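Local atomic coordinates of ATP phosphoribosyltransferase regulatory subunit (Bacillus halodurans, PDB entry 3OD1), a protein that is probably required, together with HisG, for the first step of histidine biosynthesis and may allow feedback regulation of ATP phosphoribosyltransferase activity by histidine. Residues L192-K205 against S215-R227. Sequence-based numbering, arbitrary orientation.
Sequences LYEKNYVGYREHVK and SRLMNLLSLRGGR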
ATOM      1  N   LEU B 192      -3.181  11.078 -34.036  1.00 37.30           N
ATOM      2  CA  LEU B 192      -4.064  10.074 -33.437  1.00 40.02           C
ATOM      3  C   LEU B 192      -3.805   9.952 -31.944  1.00 42.76           C
ATOM      4  O   LEU B 192      -4.732   9.908 -31.139  1.00 40.69           O
ATOM      5  CB  LEU B 192      -3.875   8.708 -34.108  1.00 40.78           C
ATOM      6  CG  LEU B 192      -4.198   8.662 -35.608  1.00 42.60           C
ATOM      7  CD1 LEU B 192      -3.704   7.367 -36.242  1.00 44.81           C
ATOM      8  CD2 LEU B 192      -5.697   8.843 -35.835  1.00 46.81           C
ATOM      9  N   TYR B 193      -2.532   9.896 -31.583  1.00 38.55           N
ATOM     10  CA  TYR B 193      -2.133   9.801 -30.189  1.00 40.14           C
ATOM     11  C   TYR B 193      -2.734  10.940 -29.365  1.00 43.96           C
ATOM     12  O   TYR B 193      -3.184  10.746 -28.230  1.00 43.65           O
ATOM     13  CB  TYR B 193      -0.608   9.825 -30.115  1.00 41.59           C
ATOM     14  CG  TYR B 193      -0.047   9.903 -28.723  1.00 42.84           C
ATOM     15  CD1 TYR B 193      -0.184   8.842 -27.835  1.00 38.41           C
ATOM     16  CD2 TYR B 193       0.652  11.030 -28.304  1.00 49.64           C
ATOM     17  CE1 TYR B 193       0.348   8.912 -26.552  1.00 41.76           C
ATOM     18  CE2 TYR B 193       1.183  11.113 -27.038  1.00 51.88           C
ATOM     19  CZ  TYR B 193       1.029  10.056 -26.161  1.00 50.83           C
ATOM     20  OH  TYR B 193       1.568  10.148 -24.898  1.00 52.46           O
ATOM     21  N   GLU B 194      -2.758  12.133 -29.945  1.00 50.69           N
ATOM     22  CA  GLU B 194      -3.294  13.292 -29.245  1.00 55.63           C
ATOM     23  C   GLU B 194      -4.777  13.479 -29.544  1.00 57.37           C
ATOM     24  O   GLU B 194      -5.383  14.467 -29.126  1.00 55.62           O
ATOM     25  CB  GLU B 194      -2.497  14.540 -29.620  1.00 58.82           C
ATOM     26  CG  GLU B 194      -1.057  14.474 -29.144  1.00 63.94           C
ATOM     27  CD  GLU B 194      -0.181  15.508 -29.803  1.00 73.44           C
ATOM     28  OE1 GLU B 194      -0.727  16.355 -30.540  1.00 75.50           O
ATOM     29  OE2 GLU B 194       1.051  15.472 -29.585  1.00 81.17           O
ATOM     30  N   LYS B 195      -5.348  12.517 -30.266  1.00 51.07           N
ATOM     31  CA  LYS B 195      -6.773  12.522 -30.608  1.00 54.86           C
ATOM     32  C   LYS B 195      -7.197  13.814 -31.302  1.00 56.42           C
ATOM     33  O   LYS B 195      -8.318  14.295 -31.143  1.00 62.53           O
ATOM     34  CB  LYS B 195      -7.627  12.223 -29.372  1.00 55.52           C
ATOM     35  CG  LYS B 195      -7.247  10.892 -28.747  1.00 53.08           C
ATOM     36  CD  LYS B 195      -8.076  10.580 -27.538  1.00 57.62           C
ATOM     37  CE  LYS B 195      -7.479   9.417 -26.763  1.00 54.02           C
ATOM     38  NZ  LYS B 195      -7.448   8.162 -27.546  1.00 48.58           N
ATOM     39  N   ASN B 196      -6.280  14.352 -32.093  1.00 50.58           N
ATOM     40  CA  ASN B 196      -6.531  15.557 -32.860  1.00 58.13           C
ATOM     41  C   ASN B 196      -6.950  15.233 -34.307  1.00 59.44           C
ATOM     42  O   ASN B 196      -6.133  15.305 -35.232  1.00 55.44           O
ATOM     43  CB  ASN B 196      -5.273  16.428 -32.832  1.00 58.38           C
ATOM     44  CG  ASN B 196      -5.472  17.760 -33.511  1.00 60.70           C
ATOM     45  OD1 ASN B 196      -6.562  18.071 -33.994  1.00 64.14           O
ATOM     46  ND2 ASN B 196      -4.415  18.558 -33.556  1.00 58.99           N
ATOM     47  N   TYR B 197      -8.219  14.871 -34.497  1.00 55.53           N
ATOM     48  CA  TYR B 197      -8.723  14.521 -35.827  1.00 58.41           C
ATOM     49  C   TYR B 197      -8.729  15.737 -36.743  1.00 60.02           C
ATOM     50  O   TYR B 197      -8.512  15.624 -37.951  1.00 57.98           O
ATOM     51  CB  TYR B 197     -10.143  13.950 -35.756  1.00 55.00           C
ATOM     52  CG  TYR B 197     -10.296  12.643 -34.999  1.00 55.73           C
ATOM     53  CD1 TYR B 197      -9.230  12.074 -34.308  1.00 46.47           C
ATOM     54  CD2 TYR B 197     -11.526  11.980 -34.975  1.00 54.06           C
ATOM     55  CE1 TYR B 197      -9.390  10.877 -33.612  1.00 47.90           C
ATOM     56  CE2 TYR B 197     -11.692  10.791 -34.292  1.00 49.65           C
ATOM     57  CZ  TYR B 197     -10.626  10.246 -33.607  1.00 52.27           C
ATOM     58  OH  TYR B 197     -10.813   9.067 -32.924  1.00 47.24           O
ATOM     59  N   VAL B 198      -8.997  16.901 -36.167  1.00 56.81           N
ATOM     60  CA  VAL B 198      -9.026  18.134 -36.938  1.00 60.99           C
ATOM     61  C   VAL B 198      -7.665  18.359 -37.586  1.00 61.32           C
ATOM     62  O   VAL B 198      -7.569  18.577 -38.793  1.00 62.30           O
ATOM     63  CB  VAL B 198      -9.408  19.341 -36.053  1.00 62.76           C
ATOM     64  CG1 VAL B 198      -9.302  20.635 -36.836  1.00 64.41           C
ATOM     65  CG2 VAL B 198     -10.816  19.162 -35.500  1.00 61.36           C
ATOM     66  N   GLY B 199      -6.612  18.296 -36.776  1.00 65.49           N
ATOM     67  CA  GLY B 199      -5.255  18.447 -37.270  1.00 64.31           C
ATOM     68  C   GLY B 199      -4.900  17.337 -38.243  1.00 66.25           C
ATOM     69  O   GLY B 199      -4.230  17.564 -39.251  1.00 65.13           O
ATOM     70  N   TYR B 200      -5.367  16.133 -37.931  1.00 62.98           N
ATOM     71  CA  TYR B 200      -5.121  14.952 -38.745  1.00 60.77           C
ATOM     72  C   TYR B 200      -5.708  15.100 -40.146  1.00 65.70           C
ATOM     73  O   TYR B 200      -5.024  14.829 -41.138  1.00 65.68           O
ATOM     74  CB  TYR B 200      -5.695  13.724 -38.042  1.00 58.35           C
ATOM     75  CG  TYR B 200      -5.586  12.419 -38.797  1.00 57.90           C
ATOM     76  CD1 TYR B 200      -4.619  11.478 -38.461  1.00 56.98           C
ATOM     77  CD2 TYR B 200      -6.475  12.109 -39.818  1.00 58.71           C
ATOM     78  CE1 TYR B 200      -4.531  10.274 -39.129  1.00 53.63           C
ATOM     79  CE2 TYR B 200      -6.392  10.910 -40.496  1.00 55.92           C
ATOM     80  CZ  TYR B 200      -5.419   9.999 -40.149  1.00 54.89           C
ATOM     81  OH  TYR B 200      -5.345   8.802 -40.820  1.00 49.68           O
ATOM     82  N   ARG B 201      -6.965  15.530 -40.234  1.00 62.33           N
ATOM     83  CA  ARG B 201      -7.594  15.754 -41.539  1.00 69.60           C
ATOM     84  C   ARG B 201      -6.858  16.841 -42.320  1.00 66.93           C
ATOM     85  O   ARG B 201      -6.615  16.701 -43.515  1.00 63.31           O
ATOM     86  CB  ARG B 201      -9.075  16.130 -41.396  1.00 67.68           C
ATOM     87  CG  ARG B 201      -9.963  15.034 -40.833  1.00 72.13           C
ATOM     88  CD  ARG B 201     -11.367  15.572 -40.545  1.00 81.01           C
ATOM     89  NE  ARG B 201     -12.084  14.786 -39.540  1.00 82.85           N
ATOM     90  CZ  ARG B 201     -12.693  13.630 -39.794  1.00 83.74           C
ATOM     91  NH1 ARG B 201     -12.664  13.119 -41.020  1.00 84.78           N
ATOM     92  NH2 ARG B 201     -13.324  12.981 -38.822  1.00 81.11           N
ATOM     93  N   GLU B 202      -6.503  17.921 -41.632  1.00 71.77           N
ATOM     94  CA  GLU B 202      -5.811  19.038 -42.261  1.00 80.65           C
ATOM     95  C   GLU B 202      -4.467  18.578 -42.819  1.00 78.07           C
ATOM     96  O   GLU B 202      -4.086  18.942 -43.929  1.00 80.03           O
ATOM     97  CB  GLU B 202      -5.603  20.171 -41.252  1.00 90.02           C
ATOM     98  CG  GLU B 202      -5.403  21.544 -41.879  1.00103.13           C
ATOM     99  CD  GLU B 202      -6.702  22.151 -42.396  1.00112.73           C
ATOM    100  OE1 GLU B 202      -6.663  22.859 -43.428  1.00111.97           O
ATOM    101  OE2 GLU B 202      -7.762  21.920 -41.772  1.00116.14           O
ATOM    102  N   HIS B 203      -3.761  17.765 -42.040  1.00 70.36           N
ATOM    103  CA  HIS B 203      -2.440  17.285 -42.420  1.00 66.96           C
ATOM    104  C   HIS B 203      -2.492  16.360 -43.629  1.00 71.29           C
ATOM    105  O   HIS B 203      -1.626  16.414 -44.507  1.00 75.09           O
ATOM    106  CB  HIS B 203      -1.776  16.563 -41.249  1.00 67.52           C
ATOM    107  CG  HIS B 203      -0.357  16.175 -41.514  1.00 74.17           C
ATOM    108  ND1 HIS B 203       0.062  14.860 -41.560  1.00 73.83           N
ATOM    109  CD2 HIS B 203       0.741  16.927 -41.764  1.00 72.82           C
ATOM    110  CE1 HIS B 203       1.356  14.823 -41.815  1.00 75.38           C
ATOM    111  NE2 HIS B 203       1.793  16.064 -41.944  1.00 74.67           N
ATOM    112  N   VAL B 204      -3.507  15.506 -43.669  1.00 64.78           N
ATOM    113  CA  VAL B 204      -3.649  14.550 -44.756  1.00 67.01           C
ATOM    114  C   VAL B 204      -3.890  15.274 -46.079  1.00 69.44           C
ATOM    115  O   VAL B 204      -3.347  14.895 -47.115  1.00 64.10           O
ATOM    116  CB  VAL B 204      -4.795  13.551 -44.481  1.00 63.29           C
ATOM    117  CG1 VAL B 204      -4.987  12.619 -45.658  1.00 59.04           C
ATOM    118  CG2 VAL B 204      -4.505  12.751 -43.220  1.00 57.79           C
ATOM    119  N   LYS B 205      -4.700  16.326 -46.035  1.00 73.61           N
ATOM    120  CA  LYS B 205      -4.999  17.096 -47.234  1.00 79.06           C
ATOM    121  C   LYS B 205      -3.797  17.916 -47.696  1.00 80.68           C
ATOM    122  O   LYS B 205      -3.711  18.293 -48.863  1.00 81.97           O
ATOM    123  CB  LYS B 205      -6.221  17.991 -47.013  1.00 81.95           C
ATOM    124  CG  LYS B 205      -7.502  17.211 -46.782  1.00 86.88           C
ATOM    125  CD  LYS B 205      -8.735  18.076 -46.978  1.00 94.63           C
ATOM    126  CE  LYS B 205     -10.008  17.248 -46.848  1.00 98.54           C
ATOM    127  NZ  LYS B 205     -11.224  18.009 -47.250  1.00100.90           N
ATOM    128  N   SER B 215      -8.138   9.263 -49.124  1.00 72.21           N
ATOM    129  CA  SER B 215      -9.397   8.679 -48.659  1.00 73.80           C
ATOM    130  C   SER B 215      -9.165   7.534 -47.682  1.00 61.47           C
ATOM    131  O   SER B 215      -9.915   7.370 -46.721  1.00 54.10           O
ATOM    132  CB  SER B 215     -10.234   8.182 -49.838  1.00 77.70           C
ATOM    133  OG  SER B 215     -10.481   9.231 -50.754  1.00 89.29           O
ATOM    134  N   ARG B 216      -8.144   6.727 -47.951  1.00 59.35           N
ATOM    135  CA  ARG B 216      -7.800   5.633 -47.060  1.00 56.96           C
ATOM    136  C   ARG B 216      -7.450   6.202 -45.688  1.00 58.58           C
ATOM    137  O   ARG B 216      -8.088   5.867 -44.692  1.00 54.40           O
ATOM    138  CB  ARG B 216      -6.641   4.803 -47.625  1.00 56.87           C
ATOM    139  CG  ARG B 216      -6.951   4.104 -48.956  1.00 59.76           C
ATOM    140  CD  ARG B 216      -6.176   2.793 -49.091  1.00 63.60           C
ATOM    141  NE  ARG B 216      -4.779   3.007 -49.457  1.00 68.44           N
ATOM    142  CZ  ARG B 216      -3.767   2.213 -49.104  1.00 72.04           C
ATOM    143  NH1 ARG B 216      -2.536   2.507 -49.500  1.00 76.13           N
ATOM    144  NH2 ARG B 216      -3.973   1.137 -48.352  1.00 66.99           N
ATOM    145  N   LEU B 217      -6.448   7.077 -45.643  1.00 59.50           N
ATOM    146  CA  LEU B 217      -6.038   7.699 -44.390  1.00 59.25           C
ATOM    147  C   LEU B 217      -7.232   8.338 -43.691  1.00 62.33           C
ATOM    148  O   LEU B 217      -7.377   8.252 -42.467  1.00 54.92           O
ATOM    149  CB  LEU B 217      -4.945   8.742 -44.635  1.00 58.19           C
ATOM    150  CG  LEU B 217      -3.595   8.175 -45.088  1.00 55.32           C
ATOM    151  CD1 LEU B 217      -2.569   9.277 -45.266  1.00 56.51           C
ATOM    152  CD2 LEU B 217      -3.102   7.154 -44.093  1.00 48.78           C
HETATM  153  N   MSE B 218      -8.092   8.960 -44.490  1.00 63.16           N
HETATM  154  CA  MSE B 218      -9.264   9.668 -43.992  1.00 62.70           C
HETATM  155  C   MSE B 218     -10.280   8.717 -43.357  1.00 59.49           C
HETATM  156  O   MSE B 218     -10.834   8.999 -42.279  1.00 58.48           O
HETATM  157  CB  MSE B 218      -9.916  10.445 -45.144  1.00 65.13           C
HETATM  158  CG  MSE B 218     -10.428  11.813 -44.758  1.00 68.16           C
HETATM  159 SE   MSE B 218      -9.007  12.954 -44.084  0.61 65.35          SE
HETATM  160  CE  MSE B 218      -8.933  14.246 -45.537  1.00 61.77           C
ATOM    161  N   ASN B 219     -10.513   7.588 -44.021  1.00 55.67           N
ATOM    162  CA  ASN B 219     -11.516   6.628 -43.571  1.00 58.10           C
ATOM    163  C   ASN B 219     -11.129   5.875 -42.295  1.00 53.35           C
ATOM    164  O   ASN B 219     -11.982   5.284 -41.634  1.00 56.17           O
ATOM    165  CB  ASN B 219     -11.883   5.656 -44.697  1.00 66.29           C
ATOM    166  CG  ASN B 219     -12.813   6.284 -45.724  1.00 76.14           C
ATOM    167  OD1 ASN B 219     -13.744   7.010 -45.369  1.00 77.90           O
ATOM    168  ND2 ASN B 219     -12.562   6.012 -47.001  1.00 78.11           N
ATOM    169  N   LEU B 220      -9.843   5.900 -41.954  1.00 48.31           N
ATOM    170  CA  LEU B 220      -9.375   5.327 -40.692  1.00 47.12           C
ATOM    171  C   LEU B 220     -10.165   5.909 -39.535  1.00 45.87           C
ATOM    172  O   LEU B 220     -10.605   5.182 -38.656  1.00 47.00           O
ATOM    173  CB  LEU B 220      -7.890   5.615 -40.485  1.00 45.67           C
ATOM    174  CG  LEU B 220      -7.312   5.288 -39.106  1.00 46.39           C
ATOM    175  CD1 LEU B 220      -7.548   3.822 -38.748  1.00 42.06           C
ATOM    176  CD2 LEU B 220      -5.831   5.622 -39.101  1.00 42.01           C
ATOM    177  N   LEU B 221     -10.343   7.227 -39.553  1.00 53.02           N
ATOM    178  CA  LEU B 221     -11.047   7.950 -38.492  1.00 48.77           C
ATOM    179  C   LEU B 221     -12.483   7.474 -38.284  1.00 45.47           C
ATOM    180  O   LEU B 221     -13.065   7.673 -37.219  1.00 49.65           O
ATOM    181  CB  LEU B 221     -11.052   9.443 -38.800  1.00 53.21           C
ATOM    182  CG  LEU B 221     -10.035  10.315 -38.066  1.00 60.16           C
ATOM    183  CD1 LEU B 221      -8.726   9.576 -37.827  1.00 57.96           C
ATOM    184  CD2 LEU B 221      -9.813  11.615 -38.829  1.00 51.16           C
ATOM    185  N   SER B 222     -13.055   6.849 -39.305  1.00 45.34           N
ATOM    186  CA  SER B 222     -14.430   6.377 -39.213  1.00 48.04           C
ATOM    187  C   SER B 222     -14.541   4.981 -38.612  1.00 45.21           C
ATOM    188  O   SER B 222     -15.643   4.518 -38.339  1.00 53.59           O
ATOM    189  CB  SER B 222     -15.095   6.393 -40.593  1.00 60.13           C
ATOM    190  OG  SER B 222     -15.663   7.663 -40.856  1.00 69.46           O
ATOM    191  N   LEU B 223     -13.407   4.308 -38.419  1.00 48.17           N
ATOM    192  CA  LEU B 223     -13.412   2.920 -37.951  1.00 45.39           C
ATOM    193  C   LEU B 223     -13.634   2.854 -36.445  1.00 48.39           C
ATOM    194  O   LEU B 223     -12.744   2.470 -35.682  1.00 48.80           O
ATOM    195  CB  LEU B 223     -12.110   2.212 -38.340  1.00 45.00           C
ATOM    196  CG  LEU B 223     -11.798   2.184 -39.833  1.00 48.80           C
ATOM    197  CD1 LEU B 223     -10.396   1.630 -40.099  1.00 49.19           C
ATOM    198  CD2 LEU B 223     -12.870   1.383 -40.593  1.00 55.76           C
ATOM    199  N   ARG B 224     -14.831   3.242 -36.025  1.00 47.57           N
ATOM    200  CA  ARG B 224     -15.167   3.335 -34.615  1.00 44.45           C
ATOM    201  C   ARG B 224     -16.614   2.910 -34.449  1.00 57.20           C
ATOM    202  O   ARG B 224     -17.525   3.622 -34.873  1.00 58.47           O
ATOM    203  CB  ARG B 224     -14.996   4.777 -34.122  1.00 44.99           C
ATOM    204  CG  ARG B 224     -13.725   5.461 -34.609  1.00 48.70           C
ATOM    205  CD  ARG B 224     -13.567   6.846 -33.997  1.00 43.90           C
ATOM    206  NE  ARG B 224     -13.136   6.811 -32.596  1.00 42.73           N
ATOM    207  CZ  ARG B 224     -13.775   7.430 -31.613  1.00 40.94           C
ATOM    208  NH1 ARG B 224     -14.885   8.103 -31.884  1.00 36.77           N
ATOM    209  NH2 ARG B 224     -13.317   7.362 -30.362  1.00 44.32           N
ATOM    210  N   GLY B 225     -16.827   1.744 -33.845  1.00 64.04           N
ATOM    211  CA  GLY B 225     -18.168   1.232 -33.626  1.00 62.91           C
ATOM    212  C   GLY B 225     -18.193  -0.197 -33.119  1.00 61.49           C
ATOM    213  O   GLY B 225     -17.389  -0.584 -32.270  1.00 55.71           O
ATOM    214  N   GLY B 226     -19.123  -0.982 -33.651  1.00 56.82           N
ATOM    215  CA  GLY B 226     -19.305  -2.358 -33.229  1.00 46.47           C
ATOM    216  C   GLY B 226     -18.458  -3.310 -34.048  1.00 53.18           C
ATOM    217  O   GLY B 226     -17.585  -2.883 -34.804  1.00 59.49           O
ATOM    218  N   ARG B 227     -18.728  -4.604 -33.901  1.00 52.08           N
ATOM    219  CA  ARG B 227     -18.010  -5.647 -34.628  1.00 60.25           C
ATOM    220  C   ARG B 227     -17.951  -5.351 -36.134  1.00 62.27           C
ATOM    221  O   ARG B 227     -17.066  -5.841 -36.841  1.00 63.93           O
ATOM    222  CB  ARG B 227     -18.677  -7.003 -34.373  1.00 68.98           C
ATOM    223  CG  ARG B 227     -17.840  -8.224 -34.730  1.00 76.13           C
ATOM    224  CD  ARG B 227     -18.619  -9.156 -35.651  1.00 89.58           C
ATOM    225  NE  ARG B 227     -18.761 -10.520 -35.138  1.00 96.20           N
ATOM    226  CZ  ARG B 227     -19.906 -11.045 -34.708  1.00 97.10           C
ATOM    227  NH1 ARG B 227     -21.019 -10.321 -34.715  1.00 93.00           N
ATOM    228  NH2 ARG B 227     -19.941 -12.298 -34.269  1.00 98.85           N
TER
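L221 slips between the rings of Y197 and Y200, and following it outward shows how a single leucine can close the seam between two helices. Its CB heads toward helix 197-205 and itself meets little, carrying CG over one face of the Y197 ring, 4.0 Å from the centroid, in a CH-pi contact. From there the branches part. CD1 covers a face of the Y200 ring in a second CH-pi contact and meets L192 CD2 at 3.7 Å; CD2 turns to Y200 CD2 and also sits centrally over the R201 guanidinium, 3.6 Å from CZ. A chi1 of 177° swings the Y200 ring away from its own backbone N and out toward 215-220, where OH donates to L217 O at 2.7 Å. This carbonyl lies at the ring edge, yet the donor stands 40° out of the carbonyl plane. A phenylalanine in place of Y200 would probably keep the face for L221 but leave L217 O without this hydroxyl donor. Further along, the bent chain of selenomethionine M218 lays SE against R201 CG at 4.0 Å, while V204 CG1 packs on L217 CB. At the other end, Y197 OH is hydrogen-bonded to T270, and R224 forms a salt bridge with D268. The axes of 197-205 and 215-220 approach to 10.1 Å and run antiparallel, 175° between their directions, a helical hairpin within the histidyl-tRNA synthetase-like region, leading into edge strand 224-225 of the large mixed sheet.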